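Long-range contacts in DNA replication and repair protein RecF (PDB 5Z69), which acts as an ATP-binding recombination mediator in the RecFOR DNA repair pathway and probably binds single-stranded, linear DNA preferentially: residues Gly31-Tyr36 against Gly342-Ile347; Gly42-Leu47 against Ser58-Lys63; Leu320-Met325 against Phe346-Ser351. All coordinates share one frame; numbering follows the deposited sequence.

Contact 1 of 3, residues Gly31-Tyr36 against Gly342-Ile347; sequences GVNLIY and GFQSFI
Asn33 and Ile347 lie on neighbouring parallel strands held by four nearly straight backbone hydrogen bonds. Ser345 N donates to Gly31 O, and Asn33 N returns the bond to Ser345 O at 2.8 Å. Further along, Ile347 N reaches Asn33 O and Ile35 N reaches Ile347 O at 2.7 Å. CA-H groups lean on some of the same acceptors, as Phe346 CA does on Asn33 O at 3.5 Å. The axes of the two short strand segments cross at 21°. This pair belongs to the mixed, mostly parallel sheet of the P-loop ATPase core: strand 32-36 runs straight into the nucleotide-binding loop at Gly37, and strand 359-364 pairs along its other edge.

On the sheet face of Asn33 and Phe346, the Asn33 amide stacks over the ring with planes 21° apart. Its CG stands anti to the carbonyl carbon (chi1 -65°), from where ND2 makes a weak bond to Ser345 O at 3.3 Å while OD1 accepts from Cys29 N. Ile35 CD1 meets the ring edge in plane, 3.9 Å from Phe346 CD1. On the face of Val32, Leu34 and Ile347, Val32 CG1 lies 3.8 Å from Ile347 CD1, and Ser345 OG nestles against Val32 CG2.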
loop_
_atom_site.group_PDB
_atom_site.type_symbol
_atom_site.label_atom_id
_atom_site.label_comp_id
_atom_site.label_asym_id
_atom_site.label_seq_id
_atom_site.Cartn_x
_atom_site.Cartn_y
_atom_site.Cartn_z
ATOM N N GLY A 31 -9.656 8.754 -41.060
ATOM C CA GLY A 31 -8.419 9.387 -40.636
ATOM C C GLY A 31 -8.675 10.439 -39.582
ATOM O O GLY A 31 -9.500 10.239 -38.702
ATOM N N VAL A 32 -7.985 11.569 -39.694
ATOM C CA VAL A 32 -8.032 12.621 -38.687
ATOM C C VAL A 32 -9.205 13.579 -38.927
ATOM O O VAL A 32 -9.306 14.219 -39.978
ATOM C CB VAL A 32 -6.699 13.419 -38.663
ATOM C CG1 VAL A 32 -6.781 14.599 -37.725
ATOM C CG2 VAL A 32 -5.507 12.490 -38.306
ATOM N N ASN A 33 -10.105 13.646 -37.948
ATOM C CA ASN A 33 -11.166 14.645 -37.963
ATOM C C ASN A 33 -10.744 15.763 -37.019
ATOM O O ASN A 33 -10.772 15.588 -35.803
ATOM C CB ASN A 33 -12.513 14.034 -37.544
ATOM C CG ASN A 33 -13.017 12.983 -38.542
ATOM O OD1 ASN A 33 -13.997 13.203 -39.228
ATOM N ND2 ASN A 33 -12.339 11.843 -38.614
ATOM N N LEU A 34 -10.313 16.890 -37.585
ATOM C CA LEU A 34 -9.838 18.024 -36.798
ATOM C C LEU A 34 -11.026 18.866 -36.345
ATOM O O LEU A 34 -11.798 19.343 -37.161
ATOM C CB LEU A 34 -8.854 18.867 -37.619
ATOM C CG LEU A 34 -7.920 19.878 -36.941
ATOM C CD1 LEU A 34 -8.562 21.246 -36.869
ATOM C CD2 LEU A 34 -7.487 19.420 -35.557
ATOM N N ILE A 35 -11.187 19.013 -35.035
ATOM C CA ILE A 35 -12.219 19.893 -34.513
ATOM C C ILE A 35 -11.558 21.059 -33.801
ATOM O O ILE A 35 -10.934 20.875 -32.763
ATOM C CB ILE A 35 -13.144 19.152 -33.559
ATOM C CG1 ILE A 35 -13.813 17.985 -34.286
ATOM C CG2 ILE A 35 -14.184 20.111 -32.971
ATOM C CD1 ILE A 35 -14.039 16.788 -33.404
ATOM N N TYR A 36 -11.663 22.251 -34.370
ATOM C CA TYR A 36 -10.956 23.392 -33.803
ATOM C C TYR A 36 -11.875 24.590 -33.574
ATOM O O TYR A 36 -12.925 24.727 -34.197
ATOM C CB TYR A 36 -9.785 23.805 -34.699
ATOM C CG TYR A 36 -10.189 24.663 -35.880
ATOM C CD1 TYR A 36 -10.740 24.096 -37.030
ATOM C CD2 TYR A 36 -10.012 26.042 -35.846
ATOM C CE1 TYR A 36 -11.113 24.890 -38.105
ATOM C CE2 TYR A 36 -10.376 26.838 -36.907
ATOM C CZ TYR A 36 -10.926 26.261 -38.034
ATOM O OH TYR A 36 -11.284 27.071 -39.083
ATOM N N GLY A 342 -3.590 4.262 -38.977
ATOM C CA GLY A 342 -4.723 3.459 -39.422
ATOM C C GLY A 342 -6.011 3.622 -38.607
ATOM O O GLY A 342 -6.929 2.813 -38.733
ATOM N N PHE A 343 -6.080 4.651 -37.768
ATOM C CA PHE A 343 -7.282 4.909 -36.942
ATOM C C PHE A 343 -8.165 6.023 -37.497
ATOM O O PHE A 343 -7.675 6.960 -38.125
ATOM C CB PHE A 343 -6.900 5.314 -35.500
ATOM C CG PHE A 343 -6.101 4.291 -34.755
ATOM C CD1 PHE A 343 -6.719 3.422 -33.864
ATOM C CD2 PHE A 343 -4.713 4.229 -34.908
ATOM C CE1 PHE A 343 -5.988 2.495 -33.166
ATOM C CE2 PHE A 343 -3.969 3.310 -34.214
ATOM C CZ PHE A 343 -4.595 2.431 -33.338
ATOM N N GLN A 344 -9.467 5.966 -37.229
ATOM C CA GLN A 344 -10.226 7.208 -37.266
ATOM C C GLN A 344 -9.912 7.936 -35.951
ATOM O O GLN A 344 -9.938 7.323 -34.888
ATOM C CB GLN A 344 -11.734 6.974 -37.407
ATOM C CG GLN A 344 -12.525 8.273 -37.514
ATOM C CD GLN A 344 -14.034 8.058 -37.474
ATOM O OE1 GLN A 344 -14.540 7.281 -36.661
ATOM N NE2 GLN A 344 -14.754 8.756 -38.342
ATOM N N SER A 345 -9.578 9.223 -36.021
ATOM C CA SER A 345 -9.328 9.988 -34.800
ATOM C C SER A 345 -10.094 11.298 -34.805
ATOM O O SER A 345 -10.447 11.821 -35.852
ATOM C CB SER A 345 -7.815 10.268 -34.609
ATOM O OG SER A 345 -7.286 10.942 -35.744
ATOM N N PHE A 346 -10.360 11.803 -33.605
ATOM C CA PHE A 346 -11.010 13.081 -33.422
ATOM C C PHE A 346 -10.074 13.907 -32.581
ATOM O O PHE A 346 -9.780 13.550 -31.444
ATOM C CB PHE A 346 -12.396 12.913 -32.765
ATOM C CG PHE A 346 -13.402 12.238 -33.669
ATOM C CD1 PHE A 346 -14.279 12.994 -34.437
ATOM C CD2 PHE A 346 -13.443 10.848 -33.769
ATOM C CE1 PHE A 346 -15.189 12.367 -35.299
ATOM C CE2 PHE A 346 -14.339 10.210 -34.638
ATOM C CZ PHE A 346 -15.211 10.973 -35.407
ATOM N N ILE A 347 -9.572 14.991 -33.159
ATOM C CA ILE A 347 -8.582 15.819 -32.482
ATOM C C ILE A 347 -9.087 17.247 -32.290
ATOM O O ILE A 347 -9.482 17.918 -33.250
ATOM C CB ILE A 347 -7.241 15.848 -33.262
ATOM C CG1 ILE A 347 -6.663 14.437 -33.391
ATOM C CG2 ILE A 347 -6.229 16.733 -32.540
ATOM C CD1 ILE A 347 -5.374 14.376 -34.222
#

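Contact 2 of 3, residues Gly42-Leu47 against Ser58-Lys63; sequences GKSNLL and SFRGSK. With AGS (phosphothiophosphoric acid-adenylate ester), chain C.
The shortest sound polar bond across this contact runs from Arg60 NH1 to Asn45 OD1, 2.9 Å long and in the carbonyl plane of Asn45. OD1 lies in the guanidinium plane in turn, although the two flat groups are twisted 63° apart; the Arg60 chain bends at chi2 (142°) and chi3 to bring NH1 there. A second bond, from Arg60 NH2 to the same OD1, is doubtful because NH2 is modelled too close to its surroundings; the weak bond of NH2 to AGS O2A shares that doubt. NH1 also forms a salt bridge with Glu48. Asn45 ND2 has its strongest partner in Asn20 OD1 and adds a weak bond to the ribose oxygen AGS O4' at 3.4 Å. With an alanine here Arg60 NH1 would probably keep Glu48 but lose its amide acceptor, leaving the guanidinium less firmly oriented, and Asn20 OD1 would lose its donor.

The Walker A residues Gly42, Lys43 and Ser44, with Asn45 after them, hold the phosphates through backbone N-H groups. Gly42 N, at the N-cap of helix 43-55, and Lys43 N both donate to AGS O1B, the latter at 2.8 Å, while Ser44 N binds AGS O3B and Asn45 N binds AGS O1A at 2.9 Å. Ser44 O lies over one guanidinium face and at the Phe59 ring edge, 4.0 Å from CE2. These N-H groups and nearby Arg60 are thus likely to offset the phosphates' negative charge.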
loop_
_atom_site.group_PDB
_atom_site.type_symbol
_atom_site.label_atom_id
_atom_site.label_comp_id
_atom_site.label_asym_id
_atom_site.label_seq_id
_atom_site.Cartn_x
_atom_site.Cartn_y
_atom_site.Cartn_z
ATOM N N GLY A 42 -17.443 24.454 -27.611
ATOM C CA GLY A 42 -18.104 23.165 -27.779
ATOM C C GLY A 42 -17.252 21.982 -28.247
ATOM O O GLY A 42 -17.781 20.899 -28.489
ATOM N N LYS A 43 -15.937 22.176 -28.347
ATOM C CA LYS A 43 -15.016 21.115 -28.754
ATOM C C LYS A 43 -15.087 19.909 -27.831
ATOM O O LYS A 43 -15.217 18.777 -28.286
ATOM C CB LYS A 43 -13.566 21.624 -28.790
ATOM C CG LYS A 43 -13.283 22.696 -29.811
ATOM C CD LYS A 43 -11.847 23.201 -29.709
ATOM C CE LYS A 43 -11.645 24.040 -28.454
ATOM N NZ LYS A 43 -10.391 24.837 -28.539
ATOM N N SER A 44 -14.971 20.133 -26.528
ATOM C CA SER A 44 -14.917 18.994 -25.625
ATOM C C SER A 44 -16.313 18.402 -25.442
ATOM O O SER A 44 -16.459 17.200 -25.210
ATOM C CB SER A 44 -14.313 19.381 -24.268
ATOM O OG SER A 44 -15.154 20.327 -23.628
ATOM N N ASN A 45 -17.335 19.252 -25.530
ATOM C CA ASN A 45 -18.700 18.756 -25.499
ATOM C C ASN A 45 -18.950 17.723 -26.629
ATOM O O ASN A 45 -19.616 16.719 -26.428
ATOM C CB ASN A 45 -19.699 19.917 -25.613
ATOM C CG ASN A 45 -19.632 20.873 -24.420
ATOM O OD1 ASN A 45 -19.069 20.547 -23.390
ATOM N ND2 ASN A 45 -20.208 22.062 -24.576
ATOM N N LEU A 46 -18.394 17.968 -27.809
ATOM C CA LEU A 46 -18.637 17.045 -28.923
ATOM C C LEU A 46 -17.922 15.714 -28.673
ATOM O O LEU A 46 -18.490 14.636 -28.932
ATOM C CB LEU A 46 -18.208 17.668 -30.246
ATOM C CG LEU A 46 -18.197 16.723 -31.452
ATOM C CD1 LEU A 46 -19.582 16.167 -31.769
ATOM C CD2 LEU A 46 -17.630 17.451 -32.664
ATOM N N LEU A 47 -16.688 15.778 -28.179
ATOM C CA LEU A 47 -15.976 14.564 -27.778
ATOM C C LEU A 47 -16.715 13.829 -26.669
ATOM O O LEU A 47 -16.801 12.588 -26.672
ATOM C CB LEU A 47 -14.555 14.903 -27.321
ATOM C CG LEU A 47 -13.447 14.646 -28.354
ATOM C CD1 LEU A 47 -13.840 15.188 -29.700
ATOM C CD2 LEU A 47 -12.142 15.251 -27.931
ATOM N N SER A 58 -20.466 10.602 -19.030
ATOM C CA SER A 58 -19.523 11.685 -19.297
ATOM C C SER A 58 -18.099 11.271 -18.928
ATOM O O SER A 58 -17.868 10.833 -17.806
ATOM C CB SER A 58 -19.907 12.930 -18.487
ATOM O OG SER A 58 -18.907 13.932 -18.568
ATOM N N PHE A 59 -17.140 11.431 -19.839
ATOM C CA PHE A 59 -15.741 11.159 -19.486
ATOM C C PHE A 59 -15.212 12.191 -18.493
ATOM O O PHE A 59 -14.170 11.996 -17.897
ATOM C CB PHE A 59 -14.834 11.112 -20.725
ATOM C CG PHE A 59 -14.533 12.456 -21.333
ATOM C CD1 PHE A 59 -13.408 13.174 -20.950
ATOM C CD2 PHE A 59 -15.352 12.990 -22.319
ATOM C CE1 PHE A 59 -13.127 14.410 -21.514
ATOM C CE2 PHE A 59 -15.070 14.231 -22.901
ATOM C CZ PHE A 59 -13.960 14.941 -22.492
ATOM N N ARG A 60 -15.924 13.296 -18.331
ATOM C CA ARG A 60 -15.497 14.326 -17.399
ATOM C C ARG A 60 -16.012 14.052 -15.989
ATOM O O ARG A 60 -15.678 14.772 -15.050
ATOM C CB ARG A 60 -15.986 15.690 -17.850
ATOM C CG ARG A 60 -15.438 16.173 -19.157
ATOM C CD ARG A 60 -16.545 16.891 -19.885
ATOM N NE ARG A 60 -16.108 18.172 -20.399
ATOM C CZ ARG A 60 -16.833 18.934 -21.202
ATOM N NH1 ARG A 60 -18.044 18.544 -21.586
ATOM N NH2 ARG A 60 -16.342 20.094 -21.615
ATOM N N GLY A 61 -16.840 13.019 -15.851
ATOM C CA GLY A 61 -17.418 12.684 -14.564
ATOM C C GLY A 61 -18.667 13.480 -14.229
ATOM O O GLY A 61 -19.146 13.420 -13.097
ATOM N N SER A 62 -19.209 14.212 -15.204
ATOM C CA SER A 62 -20.401 15.039 -14.964
ATOM C C SER A 62 -21.662 14.208 -14.798
ATOM O O SER A 62 -21.784 13.147 -15.392
ATOM C CB SER A 62 -20.599 16.028 -16.104
ATOM O OG SER A 62 -19.383 16.681 -16.418
ATOM N N LYS A 63 -22.600 14.690 -13.984
ATOM C CA LYS A 63 -23.913 14.064 -13.891
ATOM C C LYS A 63 -24.626 14.232 -15.219
ATOM O O LYS A 63 -24.436 15.241 -15.890
ATOM C CB LYS A 63 -24.769 14.694 -12.781
ATOM C CG LYS A 63 -24.055 14.920 -11.457
ATOM C CD LYS A 63 -24.831 15.925 -10.614
HETATM P PG AGS C . -11.987 22.096 -24.577
HETATM S S1G AGS C . -11.007 21.248 -26.040
HETATM O O2G AGS C . -11.277 23.436 -24.190
HETATM O O3G AGS C . -11.897 21.126 -23.358
HETATM P PB AGS C . -14.149 23.800 -25.222
HETATM O O1B AGS C . -14.593 24.007 -26.632
HETATM O O2B AGS C . -13.105 24.846 -24.798
HETATM O O3B AGS C . -13.497 22.342 -24.990
HETATM P PA AGS C . -16.585 23.005 -24.059
HETATM O O1A AGS C . -16.680 22.103 -25.297
HETATM O O2A AGS C . -16.376 22.358 -22.725
HETATM O O3A AGS C . -15.400 24.054 -24.271
HETATM O "O5'" AGS C . -17.826 23.934 -23.991
HETATM C "C5'" AGS C . -18.480 24.114 -22.765
HETATM C "C4'" AGS C . -19.300 25.351 -22.962
HETATM O "O4'" AGS C . -20.697 24.986 -23.015
HETATM C "C3'" AGS C . -19.164 26.366 -21.832
HETATM O "O3'" AGS C . -19.261 27.693 -22.338
HETATM C "C2'" AGS C . -20.300 25.964 -20.887
HETATM O "O2'" AGS C . -20.794 27.064 -20.129
HETATM C "C1'" AGS C . -21.369 25.467 -21.868
HETATM N N9 AGS C . -22.207 24.405 -21.336
HETATM C C8 AGS C . -21.830 23.369 -20.515
HETATM N N7 AGS C . -22.814 22.578 -20.172
HETATM C C5 AGS C . -23.917 23.120 -20.809
HETATM C C6 AGS C . -25.276 22.753 -20.848
HETATM N N6 AGS C . -25.768 21.684 -20.213
HETATM N N1 AGS C . -26.122 23.528 -21.562
HETATM C C2 AGS C . -25.630 24.593 -22.203
HETATM N N3 AGS C . -24.373 25.041 -22.241
HETATM C C4 AGS C . -23.563 24.252 -21.522
#

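Contact 3 of 3, residues Leu320-Met325 against Phe346-Ser351; sequences LLDDVM and FITHTS. With AGS (phosphothiophosphoric acid-adenylate ester), chain C.
The Phe346 ring meets the Leu320 side chain obliquely, Leu320 CD2 coming 3.6 Å from Phe346 CD2. The Leu320 and Phe346 side chains lie side by side and point the same way, while the ring of Phe28 packs edge-to-face with that of Phe346. The imidazole of His349 is likewise approached obliquely, by Met325 O at 3.6 Å from His349 CE1; His349 NE2 is hydrogen-bonded to Asp354 OD1.

The backbones pair as parallel strands: Leu321 N donates to Phe346 O at 2.7 Å, and Thr348 N donates to Leu321 O. On the opposite sheet face from Phe346, Leu321 CB lies beside Ile347 CG1, and Met325, bent at chi2, crosses over Ile347 with its CB 4.0 Å from Ile347 CG2.

Where the strands part, Thr348 OG1 takes over. Placed between the backbone N and the carbonyl carbon (chi1 60°), it accepts from Asp323 N at 2.7 Å and donates to the anti lone pair of Asp322 OD1 at 3.0 Å. That probably helps to orient the carboxylate, whose OD1 lies 3.1 Å from AGS S1G. An aliphatic strand ending in two aspartates is consistent with a Walker B motif. Two waters fill the fork: one bridges Leu321 O, Val324 N and Thr348 O, the other joins Met325 N, Thr348 O and His349 ND1, the last at 2.8 Å.

Strand 318-321 continues the sheet to strand 122-125, where Leu320 touches Ile124, and strand 345-349 continues it to strand 32-36. Helix 43-55 covers the Asp322 and Thr348 side chains through Leu47.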
loop_
_atom_site.group_PDB
_atom_site.type_symbol
_atom_site.label_atom_id
_atom_site.label_comp_id
_atom_site.label_asym_id
_atom_site.label_seq_id
_atom_site.Cartn_x
_atom_site.Cartn_y
_atom_site.Cartn_z
ATOM N N LEU A 320 -9.974 9.428 -29.530
ATOM C CA LEU A 320 -10.397 10.777 -29.170
ATOM C C LEU A 320 -9.280 11.559 -28.440
ATOM O O LEU A 320 -8.820 11.146 -27.357
ATOM C CB LEU A 320 -11.666 10.701 -28.305
ATOM C CG LEU A 320 -12.792 9.842 -28.921
ATOM C CD1 LEU A 320 -13.917 9.762 -27.925
ATOM C CD2 LEU A 320 -13.236 10.420 -30.225
ATOM N N LEU A 321 -8.846 12.663 -29.041
ATOM C CA LEU A 321 -7.719 13.423 -28.498
ATOM C C LEU A 321 -8.188 14.808 -28.089
ATOM O O LEU A 321 -8.385 15.685 -28.935
ATOM C CB LEU A 321 -6.586 13.519 -29.523
ATOM C CG LEU A 321 -5.647 12.309 -29.595
ATOM C CD1 LEU A 321 -6.404 11.083 -30.081
ATOM C CD2 LEU A 321 -4.450 12.575 -30.506
ATOM N N ASP A 322 -8.407 14.991 -26.794
ATOM C CA ASP A 322 -8.985 16.244 -26.326
ATOM C C ASP A 322 -7.922 17.166 -25.788
ATOM O O ASP A 322 -7.391 16.920 -24.723
ATOM C CB ASP A 322 -10.032 15.995 -25.245
ATOM C CG ASP A 322 -10.869 17.232 -24.950
ATOM O OD1 ASP A 322 -10.921 18.141 -25.804
ATOM O OD2 ASP A 322 -11.487 17.292 -23.873
ATOM N N ASP A 323 -7.639 18.235 -26.524
ATOM C CA ASP A 323 -6.762 19.296 -26.043
ATOM C C ASP A 323 -5.413 18.729 -25.613
ATOM O O ASP A 323 -4.907 19.046 -24.544
ATOM C CB ASP A 323 -7.433 20.059 -24.889
ATOM C CG ASP A 323 -6.643 21.278 -24.448
ATOM O OD1 ASP A 323 -5.889 21.837 -25.278
ATOM O OD2 ASP A 323 -6.773 21.672 -23.266
ATOM N N VAL A 324 -4.840 17.876 -26.456
ATOM C CA VAL A 324 -3.583 17.224 -26.124
ATOM C C VAL A 324 -2.596 17.420 -27.275
ATOM O O VAL A 324 -1.470 16.932 -27.250
ATOM C CB VAL A 324 -3.807 15.715 -25.797
ATOM C CG1 VAL A 324 -4.164 14.912 -27.042
ATOM C CG2 VAL A 324 -2.612 15.118 -25.066
ATOM N N MET A 325 -3.015 18.186 -28.275
ATOM C CA MET A 325 -2.181 18.408 -29.448
ATOM C C MET A 325 -1.608 19.823 -29.486
ATOM O O MET A 325 -0.969 20.207 -30.458
ATOM C CB MET A 325 -2.972 18.129 -30.729
ATOM C CG MET A 325 -2.253 17.224 -31.726
ATOM S SD MET A 325 -1.775 15.642 -30.990
ATOM C CE MET A 325 -1.037 14.839 -32.413
ATOM N N PHE A 346 -10.360 11.803 -33.605
ATOM C CA PHE A 346 -11.010 13.081 -33.422
ATOM C C PHE A 346 -10.074 13.907 -32.581
ATOM O O PHE A 346 -9.780 13.550 -31.444
ATOM C CB PHE A 346 -12.396 12.913 -32.765
ATOM C CG PHE A 346 -13.402 12.238 -33.669
ATOM C CD1 PHE A 346 -14.279 12.994 -34.437
ATOM C CD2 PHE A 346 -13.443 10.848 -33.769
ATOM C CE1 PHE A 346 -15.189 12.367 -35.299
ATOM C CE2 PHE A 346 -14.339 10.210 -34.638
ATOM C CZ PHE A 346 -15.211 10.973 -35.407
ATOM N N ILE A 347 -9.572 14.991 -33.159
ATOM C CA ILE A 347 -8.582 15.819 -32.482
ATOM C C ILE A 347 -9.087 17.247 -32.290
ATOM O O ILE A 347 -9.482 17.918 -33.250
ATOM C CB ILE A 347 -7.241 15.848 -33.262
ATOM C CG1 ILE A 347 -6.663 14.437 -33.391
ATOM C CG2 ILE A 347 -6.229 16.733 -32.540
ATOM C CD1 ILE A 347 -5.374 14.376 -34.222
ATOM N N THR A 348 -9.074 17.717 -31.046
ATOM C CA THR A 348 -9.488 19.083 -30.783
ATOM C C THR A 348 -8.283 19.999 -30.739
ATOM O O THR A 348 -7.208 19.627 -30.252
ATOM C CB THR A 348 -10.288 19.218 -29.461
ATOM O OG1 THR A 348 -9.488 18.781 -28.366
ATOM C CG2 THR A 348 -11.563 18.386 -29.518
ATOM N N HIS A 349 -8.462 21.210 -31.247
ATOM C CA HIS A 349 -7.374 22.176 -31.243
ATOM C C HIS A 349 -7.913 23.600 -31.311
ATOM O O HIS A 349 -9.109 23.814 -31.469
ATOM C CB HIS A 349 -6.414 21.905 -32.413
ATOM C CG HIS A 349 -5.027 22.428 -32.191
ATOM N ND1 HIS A 349 -4.412 22.402 -30.957
ATOM C CD2 HIS A 349 -4.135 22.988 -33.042
ATOM C CE1 HIS A 349 -3.204 22.925 -31.058
ATOM N NE2 HIS A 349 -3.011 23.288 -32.312
ATOM N N THR A 350 -7.004 24.561 -31.188
ATOM C CA THR A 350 -7.295 25.985 -31.289
ATOM C C THR A 350 -7.263 26.473 -32.737
ATOM O O THR A 350 -8.045 27.338 -33.124
ATOM C CB THR A 350 -6.283 26.794 -30.438
ATOM O OG1 THR A 350 -6.595 26.627 -29.051
ATOM C CG2 THR A 350 -6.321 28.274 -30.783
ATOM N N SER A 351 -6.367 25.907 -33.542
ATOM C CA SER A 351 -6.231 26.312 -34.945
ATOM C C SER A 351 -6.300 25.104 -35.855
ATOM O O SER A 351 -6.196 23.969 -35.377
ATOM C CB SER A 351 -4.905 27.046 -35.183
ATOM O OG SER A 351 -3.829 26.125 -35.254
HETATM P PG AGS C . -11.987 22.096 -24.577
HETATM S S1G AGS C . -11.007 21.248 -26.040
HETATM O O2G AGS C . -11.277 23.436 -24.190
HETATM O O3G AGS C . -11.897 21.126 -23.358
HETATM P PB AGS C . -14.149 23.800 -25.222
HETATM O O1B AGS C . -14.593 24.007 -26.632
HETATM O O2B AGS C . -13.105 24.846 -24.798
HETATM O O3B AGS C . -13.497 22.342 -24.990
HETATM P PA AGS C . -16.585 23.005 -24.059
HETATM O O1A AGS C . -16.680 22.103 -25.297
HETATM O O2A AGS C . -16.376 22.358 -22.725
HETATM O O3A AGS C . -15.400 24.054 -24.271
HETATM O "O5'" AGS C . -17.826 23.934 -23.991
HETATM C "C5'" AGS C . -18.480 24.114 -22.765
HETATM C "C4'" AGS C . -19.300 25.351 -22.962
HETATM O "O4'" AGS C . -20.697 24.986 -23.015
HETATM C "C3'" AGS C . -19.164 26.366 -21.832
HETATM O "O3'" AGS C . -19.261 27.693 -22.338
HETATM C "C2'" AGS C . -20.300 25.964 -20.887
HETATM O "O2'" AGS C . -20.794 27.064 -20.129
HETATM C "C1'" AGS C . -21.369 25.467 -21.868
HETATM N N9 AGS C . -22.207 24.405 -21.336
HETATM C C8 AGS C . -21.830 23.369 -20.515
HETATM N N7 AGS C . -22.814 22.578 -20.172
HETATM C C5 AGS C . -23.917 23.120 -20.809
HETATM C C6 AGS C . -25.276 22.753 -20.848
HETATM N N6 AGS C . -25.768 21.684 -20.213
HETATM N N1 AGS C . -26.122 23.528 -21.562
HETATM C C2 AGS C . -25.630 24.593 -22.203
HETATM N N3 AGS C . -24.373 25.041 -22.241
HETATM C C4 AGS C . -23.563 24.252 -21.522
HETATM O O HOH W 1 -5.832 17.357 -29.121
HETATM O O HOH W 2 -4.845 20.454 -29.039
#

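Overall arrangement
Contacts 1 and 3, with centres about 9 Å apart, share strand 345-349, which lies between strands 32-36 and 318-321 of one mixed sheet; Ile35 O and His349 N probably continue the hydrogen bonding between them. Contact 2, its centre about 17 Å from that of contact 1 and 13 Å from that of contact 3, joins the start of helix 43-55 to the loop that follows it; the helix comes after strand 32-36 and packs on the sheet through Leu46 and Leu47. Along the chain contact 2 is nested inside the loop closed by contact 1 and precedes contact 3. Contacts 2 and 3 both touch the nucleotide, so distant parts of the sequence converge on one ATP site.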